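Local atomic coordinates of Acarbose/maltose binding protein GacH (Streptomyces glaucescens, PDB entry 3K01), a protein that binds acarbose and an acarbose homologue as the solute receptor of an ABC transporter, and probably recognises maltose as well. Residues A[49-54]-A[316-321]; A[84-89]-A[310-315]; A[182-187]-A[193-198]; A[141-146]-A[188-193]. One frame throughout, in Å; residues are numbered along the deposited sequence. Where two conformers were deposited one is given.

How the contacts relate
Contacts 1 and 2 share helix 309-320, whose two halves pack on different elements of one lobe of the solute-binding protein. Their centres are 11 Å apart, and Phe51 of contact 1 runs into the backbone of Ala314 and Phe315 of contact 2. Contacts 3 and 4, with centres only 7 Å apart, share Leu193 and lie in the other lobe, where Arg185 of contact 3 packs on Trp191 of contact 4. About 39 Å separates the centres of contacts 1 and 3, on opposite sides of the chain's centre. Contact 4 lies nearest that centre, about 8 Å away, a position consistent with the region between the lobes where relatives hold their sugars.

Contact 1 of 4, residues A[49-54]-A[316-321]; sequences EGFEKE and VKYMSS
In the lobe of this solute-binding fold that contains the start of the chain, Tyr318, near the end of helix 309-320, packs on Gly50, Phe51 and Glu54 at the short helix 51-54. Tyr318 carries nearly all of the contact on its side. Its CG stands anti to the backbone N (chi1 164°), which extends the phenol away from its own helix until OH comes 3.6 Å from Gly50 CA. There the hydroxyl is held by a hydrogen bond to the carbonyl oxygen of Leu47, so the polar tip is satisfied just before the segment it leans on. The side chains of Phe51 and Tyr318 run antiparallel, each alongside the other, with their ring planes 54° apart. Phe51 CA sits above one face of the tyrosine ring, toward its rim, while Phe51 CB makes an off-centre CH-pi contact, 4.3 Å from the ring centroid. In return Tyr318 CB meets the edge of the phenylalanine ring, 3.7 Å from Phe51 CD1. Glu54, exposed, bends at chi2 and brings OE2 to 3.6 Å from Tyr318 CD1, on the same side of the ring plane as Phe51 CA, the carboxylate turned steeply against the ring. At the end of helix 309-320, Tyr318 O accepts from both Ser321 N and Ser321 OG, the latter at 2.7 Å and in the carbonyl plane.

Contact 2 of 4, residues A[84-89]-A[310-315]; sequences APDVMR and DASYAF
Val87 meets the Phe315 ring obliquely. Both valine methyls converge on one ring atom: CG2 lies 3.9 Å and CG1 4.0 Å from Phe315 CD2. Phe315 reaches across with CG anti to its backbone N (chi1 -178°); elsewhere its ring forms a T-shaped pair with Phe51 and meets that of Phe32. One turn earlier, Ser312 CB rests 3.8 Å from Val87 CG2, so this methyl packs between serine and phenylalanine. The Asp86 carboxylate is engaged elsewhere: OD1 bonds to Ser306 OG and OD2 to the backbone N of Thr31. Ser312 OG touches the methylene, Asp86 CB, at 3.3 Å, while the hydroxyl's own hydrogen bond goes to Asn308 O. Helix 309-320 thus lies with a buried face on the start of strand 87-91 and the residue just before it, the helix-on-sheet layering of an alpha/beta lobe in bacterial solute-binding proteins.

Contact 3 of 4, residues A[182-187]-A[193-198]; sequences LYLRGD and LPYLYG
Segment 182-187 carries strand 180-183 on toward Asp187, and helix 193-198 passes well clear of it: the closest pair of CA atoms, in Leu184 and Tyr195, is 10.6 Å apart. Side chains alone bridge this gap. Tyr195 sends its phenol from the helix toward the strand, CG anti to its carbonyl carbon (chi1 -59°), and its hydroxyl end meets two leucines. Leu182 comes from the opposite direction and puts CD2 3.6 Å from Tyr195 OH. Leu184 crosses the phenol at a slant, with CD1 3.7 Å from the same Tyr195 OH and 3.9 Å from Tyr195 CZ. The buried cluster belongs to the alpha/beta core of this lobe: strand 180-183 pairs in parallel with strands 234-235 and 254-259, and helix 216-230 contributes Leu228, which touches both Leu184 and Tyr195, together with Val224 and Ile225 against the tyrosine. Beyond Leu184 the chain turns, and Arg185 points its end away from the helix. Its NE donates to Asp187 OD1 at 2.7 Å in a salt bridge, entering on the syn lone pair of the carboxylate with the acceptor tilted 19° from the guanidinium plane. Asp187 OD2 accepts from the backbone N of Gly241, so the carboxylate that grips Arg185 is itself held on its second oxygen.

Contact 4 of 4, residues A[141-146]-A[188-193]; sequences DTLALF and DPYWFL
Leu143, where strand 132-148 is interrupted and faces the loop before helix 193-198, forms the tight part of this contact: both its methyls lie over one face of the Trp191 indole. CD1 sits almost squarely above the five-membered ring, 4.1 Å from its centroid and 5° off the normal, a CH-pi contact. CD2 lies toward the rim of the six-membered ring, 3.9 Å from Trp191 CZ2. The same CD1 touches Tyr190, coming 3.9 Å from Tyr190 CD2 at a slant to the ring. The hydrogen bond of Trp191 NE1 to Val258 O helps hold the indole in place. Both aromatic residues are carried by a 3-10 segment that opens with an Asx turn: Asp188 OD1 accepts from Tyr190 N at 3.0 Å, nearly along its own C-O axis, and also lies in plane at the indole edge. Arg185 adds a cation-pi contact to that indole. On the looser side Tyr190 and Asp141, partly exposed unlike the buried Leu143 and Trp191, meet through water. Tyr190 stretches out, CG anti to the backbone N (chi1 -163°), and its OH lies 2.7 Å from a water molecule that donates a hydrogen bond to Asp141 OD1, also over 2.7 Å.

Contact 1 of 4, residues A[49-54]-A[316-321]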
loop_
_atom_site.group_PDB
_atom_site.type_symbol
_atom_site.label_atom_id
_atom_site.label_comp_id
_atom_site.label_asym_id
_atom_site.label_seq_id
_atom_site.Cartn_x
_atom_site.Cartn_y
_atom_site.Cartn_z
ATOM N N GLU A 49 6.671 17.079 -17.235
ATOM C CA GLU A 49 6.942 18.052 -18.275
ATOM C C GLU A 49 7.925 17.492 -19.305
ATOM O O GLU A 49 7.935 17.933 -20.458
ATOM C CB GLU A 49 7.376 19.400 -17.667
ATOM C CG GLU A 49 6.218 20.105 -16.954
ATOM C CD GLU A 49 6.598 21.349 -16.164
ATOM O OE1 GLU A 49 7.812 21.617 -16.011
ATOM O OE2 GLU A 49 5.672 22.027 -15.652
ATOM N N GLY A 50 8.730 16.501 -18.917
ATOM C CA GLY A 50 9.616 15.823 -19.838
ATOM C C GLY A 50 8.883 15.152 -20.996
ATOM O O GLY A 50 9.496 14.855 -22.029
ATOM N N PHE A 51 7.587 14.892 -20.842
ATOM C CA PHE A 51 6.784 14.336 -21.943
ATOM C C PHE A 51 6.899 15.240 -23.175
ATOM O O PHE A 51 6.851 14.769 -24.329
ATOM C CB PHE A 51 5.328 14.218 -21.486
ATOM C CG PHE A 51 4.399 13.590 -22.495
ATOM C CD1 PHE A 51 4.485 12.239 -22.799
ATOM C CD2 PHE A 51 3.395 14.347 -23.089
ATOM C CE1 PHE A 51 3.595 11.645 -23.698
ATOM C CE2 PHE A 51 2.494 13.770 -24.001
ATOM C CZ PHE A 51 2.597 12.398 -24.297
ATOM N N GLU A 52 7.072 16.534 -22.928
ATOM C CA GLU A 52 7.097 17.519 -24.013
ATOM C C GLU A 52 8.355 17.427 -24.869
ATOM O O GLU A 52 8.351 17.934 -25.990
ATOM C CB GLU A 52 6.958 18.920 -23.452
ATOM C CG GLU A 52 5.665 19.148 -22.709
ATOM C CD GLU A 52 5.607 20.490 -22.026
ATOM O OE1 GLU A 52 6.690 21.088 -21.786
ATOM O OE2 GLU A 52 4.492 20.966 -21.723
ATOM N N LYS A 53 9.422 16.814 -24.355
ATOM C CA LYS A 53 10.641 16.600 -25.144
ATOM C C LYS A 53 10.345 15.773 -26.387
ATOM O O LYS A 53 10.720 16.166 -27.498
ATOM C CB LYS A 53 11.735 15.933 -24.306
ATOM C CG LYS A 53 12.270 16.847 -23.214
ATOM C CD LYS A 53 13.076 16.095 -22.147
ATOM C CE LYS A 53 13.597 17.054 -21.061
ATOM N NZ LYS A 53 12.498 17.650 -20.227
ATOM N N GLU A 54 9.662 14.642 -26.218
ATOM C CA GLU A 54 9.332 13.815 -27.366
ATOM C C GLU A 54 8.005 14.204 -28.014
ATOM O O GLU A 54 7.685 13.685 -29.078
ATOM C CB GLU A 54 9.357 12.332 -27.017
ATOM C CG GLU A 54 8.439 11.978 -25.880
ATOM C CD GLU A 54 9.173 11.692 -24.596
ATOM O OE1 GLU A 54 9.664 12.649 -23.939
ATOM O OE2 GLU A 54 9.243 10.492 -24.250
ATOM N N VAL A 316 0.216 8.596 -20.008
ATOM C CA VAL A 316 0.273 7.566 -18.963
ATOM C C VAL A 316 1.235 6.459 -19.342
ATOM O O VAL A 316 1.911 5.923 -18.471
ATOM C CB VAL A 316 -1.108 7.032 -18.520
ATOM C CG1 VAL A 316 -2.003 8.177 -18.072
ATOM C CG2 VAL A 316 -1.783 6.172 -19.587
ATOM N N LYS A 317 1.343 6.137 -20.628
ATOM C CA LYS A 317 2.356 5.192 -21.055
ATOM C C LYS A 317 3.759 5.707 -20.717
ATOM O O LYS A 317 4.589 4.955 -20.179
ATOM C CB LYS A 317 2.231 4.883 -22.557
ATOM C CG LYS A 317 3.367 4.080 -23.134
ATOM C CD LYS A 317 3.159 3.942 -24.636
ATOM C CE LYS A 317 4.296 3.174 -25.240
ATOM N NZ LYS A 317 4.149 3.051 -26.723
ATOM N N TYR A 318 4.026 6.970 -21.038
ATOM C CA TYR A 318 5.295 7.590 -20.686
ATOM C C TYR A 318 5.550 7.580 -19.174
ATOM O O TYR A 318 6.627 7.159 -18.735
ATOM C CB TYR A 318 5.311 9.016 -21.238
ATOM C CG TYR A 318 6.377 9.905 -20.641
ATOM C CD1 TYR A 318 7.711 9.795 -21.035
ATOM C CD2 TYR A 318 6.044 10.835 -19.664
ATOM C CE1 TYR A 318 8.686 10.616 -20.474
ATOM C CE2 TYR A 318 7.014 11.655 -19.097
ATOM C CZ TYR A 318 8.315 11.528 -19.511
ATOM O OH TYR A 318 9.292 12.341 -18.926
ATOM N N MET A 319 4.576 7.995 -18.377
ATOM C CA MET A 319 4.835 8.067 -16.946
ATOM C C MET A 319 4.979 6.686 -16.312
ATOM O O MET A 319 5.633 6.552 -15.263
ATOM C CB MET A 319 3.743 8.856 -16.274
ATOM C CG MET A 319 3.708 10.338 -16.623
ATOM S SD MET A 319 5.171 11.246 -16.044
ATOM C CE MET A 319 4.853 11.461 -14.269
ATOM N N SER A 320 4.382 5.658 -16.916
ATOM C CA SER A 320 4.478 4.272 -16.424
ATOM C C SER A 320 5.696 3.539 -16.980
ATOM O O SER A 320 5.966 2.401 -16.587
ATOM C CB SER A 320 3.195 3.504 -16.777
ATOM O OG SER A 320 3.164 2.189 -16.225
ATOM N N SER A 321 6.419 4.184 -17.895
ATOM C CA SER A 321 7.522 3.527 -18.611
ATOM C C SER A 321 8.687 3.135 -17.700
ATOM O O SER A 321 8.895 3.751 -16.634
ATOM C CB SER A 321 8.044 4.432 -19.741
ATOM O OG SER A 321 8.739 5.558 -19.218
#

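Contact 2 of 4, residues A[84-89]-A[310-315]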
loop_
_atom_site.group_PDB
_atom_site.type_symbol
_atom_site.label_atom_id
_atom_site.label_comp_id
_atom_site.label_asym_id
_atom_site.label_seq_id
_atom_site.Cartn_x
_atom_site.Cartn_y
_atom_site.Cartn_z
ATOM N N ALA A 84 -12.029 18.902 -14.627
ATOM C CA ALA A 84 -11.384 17.629 -14.309
ATOM C C ALA A 84 -10.076 17.511 -15.085
ATOM O O ALA A 84 -9.957 17.985 -16.219
ATOM C CB ALA A 84 -12.298 16.451 -14.634
ATOM N N PRO A 85 -9.079 16.852 -14.499
ATOM C CA PRO A 85 -7.811 16.666 -15.206
ATOM C C PRO A 85 -7.997 15.648 -16.313
ATOM O O PRO A 85 -8.962 14.885 -16.297
ATOM C CB PRO A 85 -6.883 16.121 -14.114
ATOM C CG PRO A 85 -7.826 15.351 -13.217
ATOM C CD PRO A 85 -9.065 16.201 -13.172
ATOM N N ASP A 86 -7.073 15.628 -17.270
ATOM C CA ASP A 86 -7.035 14.532 -18.236
ATOM C C ASP A 86 -6.492 13.245 -17.604
ATOM O O ASP A 86 -6.967 12.153 -17.909
ATOM C CB ASP A 86 -6.212 14.926 -19.454
ATOM C CG ASP A 86 -6.769 16.141 -20.118
ATOM O OD1 ASP A 86 -7.872 16.024 -20.695
ATOM O OD2 ASP A 86 -6.138 17.218 -20.003
ATOM N N VAL A 87 -5.447 13.409 -16.779
ATOM C CA VAL A 87 -4.788 12.283 -16.160
ATOM C C VAL A 87 -4.759 12.506 -14.651
ATOM O O VAL A 87 -4.389 13.577 -14.177
ATOM C CB VAL A 87 -3.368 12.113 -16.708
ATOM C CG1 VAL A 87 -2.611 11.010 -15.946
ATOM C CG2 VAL A 87 -3.418 11.780 -18.219
ATOM N N MET A 88 -5.146 11.466 -13.922
ATOM C CA MET A 88 -5.262 11.550 -12.451
ATOM C C MET A 88 -4.362 10.487 -11.845
ATOM O O MET A 88 -4.486 9.295 -12.170
ATOM C CB MET A 88 -6.738 11.270 -12.085
ATOM C CG MET A 88 -7.086 11.249 -10.598
ATOM S SD MET A 88 -6.768 12.870 -9.878
ATOM C CE MET A 88 -6.829 12.474 -8.119
ATOM N N ARG A 89 -3.491 10.903 -10.920
ATOM C CA ARG A 89 -2.750 9.910 -10.117
ATOM C C ARG A 89 -3.743 9.246 -9.152
ATOM O O ARG A 89 -4.434 9.941 -8.396
ATOM C CB ARG A 89 -1.591 10.545 -9.369
ATOM C CG ARG A 89 -0.567 9.528 -8.973
ATOM C CD ARG A 89 0.350 10.043 -7.919
ATOM N NE ARG A 89 1.559 9.249 -7.735
ATOM C CZ ARG A 89 2.302 9.294 -6.626
ATOM N NH1 ARG A 89 1.934 10.074 -5.617
ATOM N NH2 ARG A 89 3.410 8.584 -6.549
ATOM N N ASP A 310 -6.158 10.769 -26.787
ATOM C CA ASP A 310 -4.990 10.197 -27.415
ATOM C C ASP A 310 -3.687 10.659 -26.758
ATOM O O ASP A 310 -2.780 9.849 -26.523
ATOM C CB ASP A 310 -4.999 10.461 -28.926
ATOM C CG ASP A 310 -6.113 9.720 -29.636
ATOM O OD1 ASP A 310 -6.488 8.609 -29.215
ATOM O OD2 ASP A 310 -6.611 10.269 -30.644
ATOM N N ALA A 311 -3.588 11.947 -26.439
ATOM C CA ALA A 311 -2.370 12.423 -25.784
ATOM C C ALA A 311 -2.282 11.876 -24.362
ATOM O O ALA A 311 -1.182 11.630 -23.870
ATOM C CB ALA A 311 -2.291 13.941 -25.795
ATOM N N SER A 312 -3.447 11.710 -23.726
ATOM C CA SER A 312 -3.481 11.157 -22.370
ATOM C C SER A 312 -3.036 9.703 -22.343
ATOM O O SER A 312 -2.308 9.304 -21.433
ATOM C CB SER A 312 -4.866 11.308 -21.736
ATOM O OG SER A 312 -5.245 12.666 -21.642
ATOM N N TYR A 313 -3.436 8.901 -23.330
ATOM C CA TYR A 313 -2.956 7.522 -23.392
ATOM C C TYR A 313 -1.432 7.518 -23.469
ATOM O O TYR A 313 -0.762 6.746 -22.773
ATOM C CB TYR A 313 -3.476 6.831 -24.651
ATOM C CG TYR A 313 -4.979 6.655 -24.754
ATOM C CD1 TYR A 313 -5.794 6.526 -23.625
ATOM C CD2 TYR A 313 -5.592 6.614 -26.009
ATOM C CE1 TYR A 313 -7.176 6.363 -23.753
ATOM C CE2 TYR A 313 -6.957 6.450 -26.142
ATOM C CZ TYR A 313 -7.752 6.337 -25.021
ATOM O OH TYR A 313 -9.112 6.174 -25.156
ATOM N N ALA A 314 -0.872 8.373 -24.333
ATOM C CA ALA A 314 0.561 8.422 -24.493
ATOM C C ALA A 314 1.251 8.948 -23.222
ATOM O O ALA A 314 2.341 8.471 -22.851
ATOM C CB ALA A 314 0.920 9.291 -25.700
ATOM N N PHE A 315 0.615 9.893 -22.545
ATOM C CA PHE A 315 1.205 10.426 -21.321
ATOM C C PHE A 315 1.284 9.361 -20.210
ATOM O O PHE A 315 2.319 9.235 -19.542
ATOM C CB PHE A 315 0.399 11.630 -20.838
ATOM C CG PHE A 315 0.962 12.271 -19.591
ATOM C CD1 PHE A 315 2.030 13.146 -19.677
ATOM C CD2 PHE A 315 0.427 11.973 -18.349
ATOM C CE1 PHE A 315 2.558 13.738 -18.532
ATOM C CE2 PHE A 315 0.941 12.563 -17.190
ATOM C CZ PHE A 315 2.013 13.446 -17.285
#

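Contact 3 of 4, residues A[182-187]-A[193-198]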
loop_
_atom_site.group_PDB
_atom_site.type_symbol
_atom_site.label_atom_id
_atom_site.label_comp_id
_atom_site.label_asym_id
_atom_site.label_seq_id
_atom_site.Cartn_x
_atom_site.Cartn_y
_atom_site.Cartn_z
ATOM N N LEU A 182 7.449 -6.757 20.166
ATOM C CA LEU A 182 6.736 -6.140 19.055
ATOM C C LEU A 182 5.842 -5.013 19.527
ATOM O O LEU A 182 5.134 -5.141 20.536
ATOM C CB LEU A 182 5.859 -7.219 18.400
ATOM C CG LEU A 182 4.965 -6.818 17.219
ATOM C CD1 LEU A 182 5.778 -6.359 15.999
ATOM C CD2 LEU A 182 3.993 -7.907 16.815
ATOM N N TYR A 183 5.796 -3.918 18.764
ATOM C CA TYR A 183 4.683 -2.976 18.886
ATOM C C TYR A 183 3.642 -3.362 17.873
ATOM O O TYR A 183 3.953 -3.357 16.689
ATOM C CB TYR A 183 5.104 -1.512 18.674
ATOM C CG TYR A 183 3.956 -0.595 19.013
ATOM C CD1 TYR A 183 3.851 -0.041 20.280
ATOM C CD2 TYR A 183 2.927 -0.362 18.114
ATOM C CE1 TYR A 183 2.760 0.754 20.634
ATOM C CE2 TYR A 183 1.846 0.452 18.456
ATOM C CZ TYR A 183 1.784 0.988 19.691
ATOM O OH TYR A 183 0.687 1.763 20.001
ATOM N N LEU A 184 2.447 -3.760 18.333
ATOM C CA LEU A 184 1.371 -4.187 17.446
ATOM C C LEU A 184 0.452 -2.993 17.302
ATOM O O LEU A 184 -0.141 -2.533 18.291
ATOM C CB LEU A 184 0.657 -5.392 18.067
ATOM C CG LEU A 184 -0.492 -5.975 17.222
ATOM C CD1 LEU A 184 -0.583 -7.452 17.416
ATOM C CD2 LEU A 184 -1.830 -5.344 17.571
ATOM N N ARG A 185 0.348 -2.448 16.094
ATOM C CA ARG A 185 -0.501 -1.286 15.873
ATOM C C ARG A 185 -1.962 -1.689 16.026
ATOM O O ARG A 185 -2.451 -2.524 15.261
ATOM C CB ARG A 185 -0.256 -0.718 14.473
ATOM C CG ARG A 185 -1.179 0.414 14.052
ATOM C CD ARG A 185 -0.579 1.707 14.475
ATOM N NE ARG A 185 -1.313 2.928 14.061
ATOM C CZ ARG A 185 -1.169 3.577 12.912
ATOM N NH1 ARG A 185 -0.331 3.149 11.978
ATOM N NH2 ARG A 185 -1.869 4.689 12.709
ATOM N N GLY A 186 -2.656 -1.082 16.985
ATOM C CA GLY A 186 -4.003 -1.544 17.305
ATOM C C GLY A 186 -5.130 -0.651 16.851
ATOM O O GLY A 186 -6.283 -1.021 17.054
ATOM N N ASP A 187 -4.816 0.525 16.306
ATOM C CA ASP A 187 -5.848 1.530 16.065
ATOM C C ASP A 187 -6.012 1.834 14.590
ATOM O O ASP A 187 -6.717 2.802 14.254
ATOM C CB ASP A 187 -5.546 2.838 16.828
ATOM C CG ASP A 187 -4.315 3.561 16.299
ATOM O OD1 ASP A 187 -3.424 2.891 15.752
ATOM O OD2 ASP A 187 -4.222 4.818 16.451
ATOM N N LEU A 193 -4.346 -6.471 8.460
ATOM C CA LEU A 193 -4.346 -7.320 7.292
ATOM C C LEU A 193 -3.214 -8.353 7.247
ATOM O O LEU A 193 -3.458 -9.497 6.865
ATOM C CB LEU A 193 -4.448 -6.482 6.000
ATOM C CG LEU A 193 -5.744 -5.665 5.892
ATOM C CD1 LEU A 193 -5.703 -4.795 4.640
ATOM C CD2 LEU A 193 -6.970 -6.575 5.817
ATOM N N PRO A 194 -1.988 -8.005 7.674
ATOM C CA PRO A 194 -0.966 -9.073 7.708
ATOM C C PRO A 194 -1.366 -10.293 8.530
ATOM O O PRO A 194 -1.042 -11.418 8.159
ATOM C CB PRO A 194 0.238 -8.359 8.352
ATOM C CG PRO A 194 0.079 -6.934 7.908
ATOM C CD PRO A 194 -1.414 -6.689 8.049
ATOM N N TYR A 195 -2.056 -10.059 9.648
ATOM C CA TYR A 195 -2.520 -11.181 10.471
ATOM C C TYR A 195 -3.607 -12.000 9.793
ATOM O O TYR A 195 -3.618 -13.232 9.887
ATOM C CB TYR A 195 -2.972 -10.692 11.864
ATOM C CG TYR A 195 -1.827 -9.996 12.570
ATOM C CD1 TYR A 195 -0.708 -10.691 13.019
ATOM C CD2 TYR A 195 -1.844 -8.633 12.730
ATOM C CE1 TYR A 195 0.356 -10.018 13.625
ATOM C CE2 TYR A 195 -0.803 -7.954 13.329
ATOM C CZ TYR A 195 0.287 -8.673 13.780
ATOM O OH TYR A 195 1.351 -7.971 14.334
ATOM N N LEU A 196 -4.517 -11.313 9.095
ATOM C CA LEU A 196 -5.548 -12.002 8.335
ATOM C C LEU A 196 -4.913 -12.869 7.237
ATOM O O LEU A 196 -5.210 -14.063 7.114
ATOM C CB LEU A 196 -6.520 -10.996 7.742
ATOM C CG LEU A 196 -7.665 -11.633 6.926
ATOM C CD1 LEU A 196 -8.559 -12.534 7.795
ATOM C CD2 LEU A 196 -8.454 -10.545 6.285
ATOM N N TYR A 197 -3.993 -12.279 6.464
ATOM C CA TYR A 197 -3.339 -13.018 5.382
ATOM C C TYR A 197 -2.494 -14.155 5.970
ATOM O O TYR A 197 -2.393 -15.236 5.378
ATOM C CB TYR A 197 -2.482 -12.058 4.549
ATOM C CG TYR A 197 -3.237 -10.905 3.924
ATOM C CD1 TYR A 197 -4.572 -11.030 3.515
ATOM C CD2 TYR A 197 -2.626 -9.669 3.773
ATOM C CE1 TYR A 197 -5.237 -9.961 2.929
ATOM C CE2 TYR A 197 -3.265 -8.626 3.193
ATOM C CZ TYR A 197 -4.589 -8.746 2.797
ATOM O OH TYR A 197 -5.229 -7.674 2.199
ATOM N N GLY A 198 -1.904 -13.913 7.139
ATOM C CA GLY A 198 -1.090 -14.947 7.776
ATOM C C GLY A 198 -1.910 -16.181 8.166
ATOM O O GLY A 198 -1.363 -17.277 8.312
#

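Contact 4 of 4, residues A[141-146]-A[188-193]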
loop_
_atom_site.group_PDB
_atom_site.type_symbol
_atom_site.label_atom_id
_atom_site.label_comp_id
_atom_site.label_asym_id
_atom_site.label_seq_id
_atom_site.Cartn_x
_atom_site.Cartn_y
_atom_site.Cartn_z
ATOM N N ASP A 141 3.769 -0.136 -2.716
ATOM C CA ASP A 141 4.376 -0.282 -1.405
ATOM C C ASP A 141 3.577 -1.311 -0.602
ATOM O O ASP A 141 2.603 -1.909 -1.091
ATOM C CB ASP A 141 4.521 1.076 -0.702
ATOM C CG ASP A 141 3.210 1.776 -0.501
ATOM O OD1 ASP A 141 2.180 1.101 -0.307
ATOM O OD2 ASP A 141 3.192 3.031 -0.536
ATOM N N THR A 142 4.049 -1.585 0.609
ATOM C CA THR A 142 3.415 -2.589 1.471
ATOM C C THR A 142 3.922 -2.385 2.883
ATOM O O THR A 142 4.724 -1.483 3.147
ATOM C CB THR A 142 3.732 -4.018 0.958
ATOM O OG1 THR A 142 2.893 -4.993 1.598
ATOM C CG2 THR A 142 5.187 -4.406 1.140
ATOM N N LEU A 143 3.453 -3.237 3.781
ATOM C CA LEU A 143 3.959 -3.273 5.158
ATOM C C LEU A 143 5.029 -4.337 5.283
ATOM O O LEU A 143 5.039 -5.312 4.539
ATOM C CB LEU A 143 2.811 -3.598 6.124
ATOM C CG LEU A 143 1.696 -2.572 6.229
ATOM C CD1 LEU A 143 0.586 -3.028 7.203
ATOM C CD2 LEU A 143 2.226 -1.189 6.657
ATOM N N ALA A 144 5.913 -4.139 6.272
ATOM C CA ALA A 144 7.069 -4.998 6.474
ATOM C C ALA A 144 7.411 -5.024 7.953
ATOM O O ALA A 144 7.006 -4.132 8.692
ATOM C CB ALA A 144 8.269 -4.470 5.663
ATOM N N LEU A 145 8.149 -6.054 8.366
ATOM C CA LEU A 145 8.617 -6.134 9.751
ATOM C C LEU A 145 9.942 -5.370 9.896
ATOM O O LEU A 145 10.961 -5.779 9.338
ATOM C CB LEU A 145 8.815 -7.593 10.112
ATOM C CG LEU A 145 9.197 -7.853 11.578
ATOM C CD1 LEU A 145 8.083 -7.523 12.531
ATOM C CD2 LEU A 145 9.645 -9.307 11.712
ATOM N N PHE A 146 9.905 -4.263 10.623
ATOM C CA PHE A 146 11.118 -3.517 10.978
ATOM C C PHE A 146 11.700 -4.128 12.251
ATOM O O PHE A 146 10.965 -4.497 13.172
ATOM C CB PHE A 146 10.783 -2.065 11.318
ATOM C CG PHE A 146 10.436 -1.180 10.151
ATOM C CD1 PHE A 146 10.929 0.109 10.127
ATOM C CD2 PHE A 146 9.570 -1.564 9.121
ATOM C CE1 PHE A 146 10.609 1.006 9.116
ATOM C CE2 PHE A 146 9.256 -0.674 8.087
ATOM C CZ PHE A 146 9.797 0.613 8.090
ATOM N N ASP A 188 -5.372 1.061 13.716
ATOM C CA ASP A 188 -5.472 1.325 12.280
ATOM C C ASP A 188 -5.667 -0.019 11.564
ATOM O O ASP A 188 -4.844 -0.921 11.707
ATOM C CB ASP A 188 -4.226 2.056 11.750
ATOM C CG ASP A 188 -4.382 2.465 10.307
ATOM O OD1 ASP A 188 -4.726 1.611 9.474
ATOM O OD2 ASP A 188 -4.176 3.681 10.027
ATOM N N PRO A 189 -6.770 -0.163 10.810
ATOM C CA PRO A 189 -7.161 -1.475 10.308
ATOM C C PRO A 189 -6.217 -2.010 9.235
ATOM O O PRO A 189 -6.185 -3.207 9.014
ATOM C CB PRO A 189 -8.555 -1.209 9.715
ATOM C CG PRO A 189 -8.540 0.208 9.363
ATOM C CD PRO A 189 -7.716 0.895 10.411
ATOM N N TYR A 190 -5.425 -1.141 8.599
ATOM C CA TYR A 190 -4.498 -1.644 7.578
ATOM C C TYR A 190 -3.493 -2.622 8.208
ATOM O O TYR A 190 -3.056 -3.570 7.569
ATOM C CB TYR A 190 -3.800 -0.445 6.958
ATOM C CG TYR A 190 -3.119 -0.693 5.636
ATOM C CD1 TYR A 190 -3.851 -1.093 4.512
ATOM C CD2 TYR A 190 -1.757 -0.452 5.483
ATOM C CE1 TYR A 190 -3.256 -1.237 3.292
ATOM C CE2 TYR A 190 -1.143 -0.647 4.243
ATOM C CZ TYR A 190 -1.925 -0.999 3.164
ATOM O OH TYR A 190 -1.337 -1.193 1.926
ATOM N N TRP A 191 -3.182 -2.391 9.495
ATOM C CA TRP A 191 -2.258 -3.238 10.232
ATOM C C TRP A 191 -2.856 -4.544 10.710
ATOM O O TRP A 191 -2.121 -5.396 11.201
ATOM C CB TRP A 191 -1.642 -2.468 11.409
ATOM C CG TRP A 191 -0.418 -1.601 11.025
ATOM C CD1 TRP A 191 0.887 -1.884 11.335
ATOM C CD2 TRP A 191 -0.395 -0.349 10.315
ATOM N NE1 TRP A 191 1.706 -0.894 10.851
ATOM C CE2 TRP A 191 0.961 0.056 10.213
ATOM C CE3 TRP A 191 -1.381 0.465 9.744
ATOM C CZ2 TRP A 191 1.348 1.240 9.561
ATOM C CZ3 TRP A 191 -1.000 1.640 9.097
ATOM C CH2 TRP A 191 0.351 2.016 9.009
ATOM N N PHE A 192 -4.168 -4.730 10.567
ATOM C CA PHE A 192 -4.734 -6.037 10.813
ATOM C C PHE A 192 -4.453 -7.016 9.676
ATOM O O PHE A 192 -4.384 -8.231 9.881
ATOM C CB PHE A 192 -6.255 -5.887 11.032
ATOM C CG PHE A 192 -6.969 -7.172 11.292
ATOM C CD1 PHE A 192 -6.764 -7.851 12.488
ATOM C CD2 PHE A 192 -7.864 -7.687 10.369
ATOM C CE1 PHE A 192 -7.479 -9.047 12.762
ATOM C CE2 PHE A 192 -8.582 -8.894 10.654
ATOM C CZ PHE A 192 -8.373 -9.549 11.830
ATOM N N LEU A 193 -4.346 -6.471 8.460
ATOM C CA LEU A 193 -4.346 -7.320 7.292
ATOM C C LEU A 193 -3.214 -8.353 7.247
ATOM O O LEU A 193 -3.458 -9.497 6.865
ATOM C CB LEU A 193 -4.448 -6.482 6.000
ATOM C CG LEU A 193 -5.744 -5.665 5.892
ATOM C CD1 LEU A 193 -5.703 -4.795 4.640
ATOM C CD2 LEU A 193 -6.970 -6.575 5.817
HETATM O O HOH W 1 0.940 0.177 1.878
#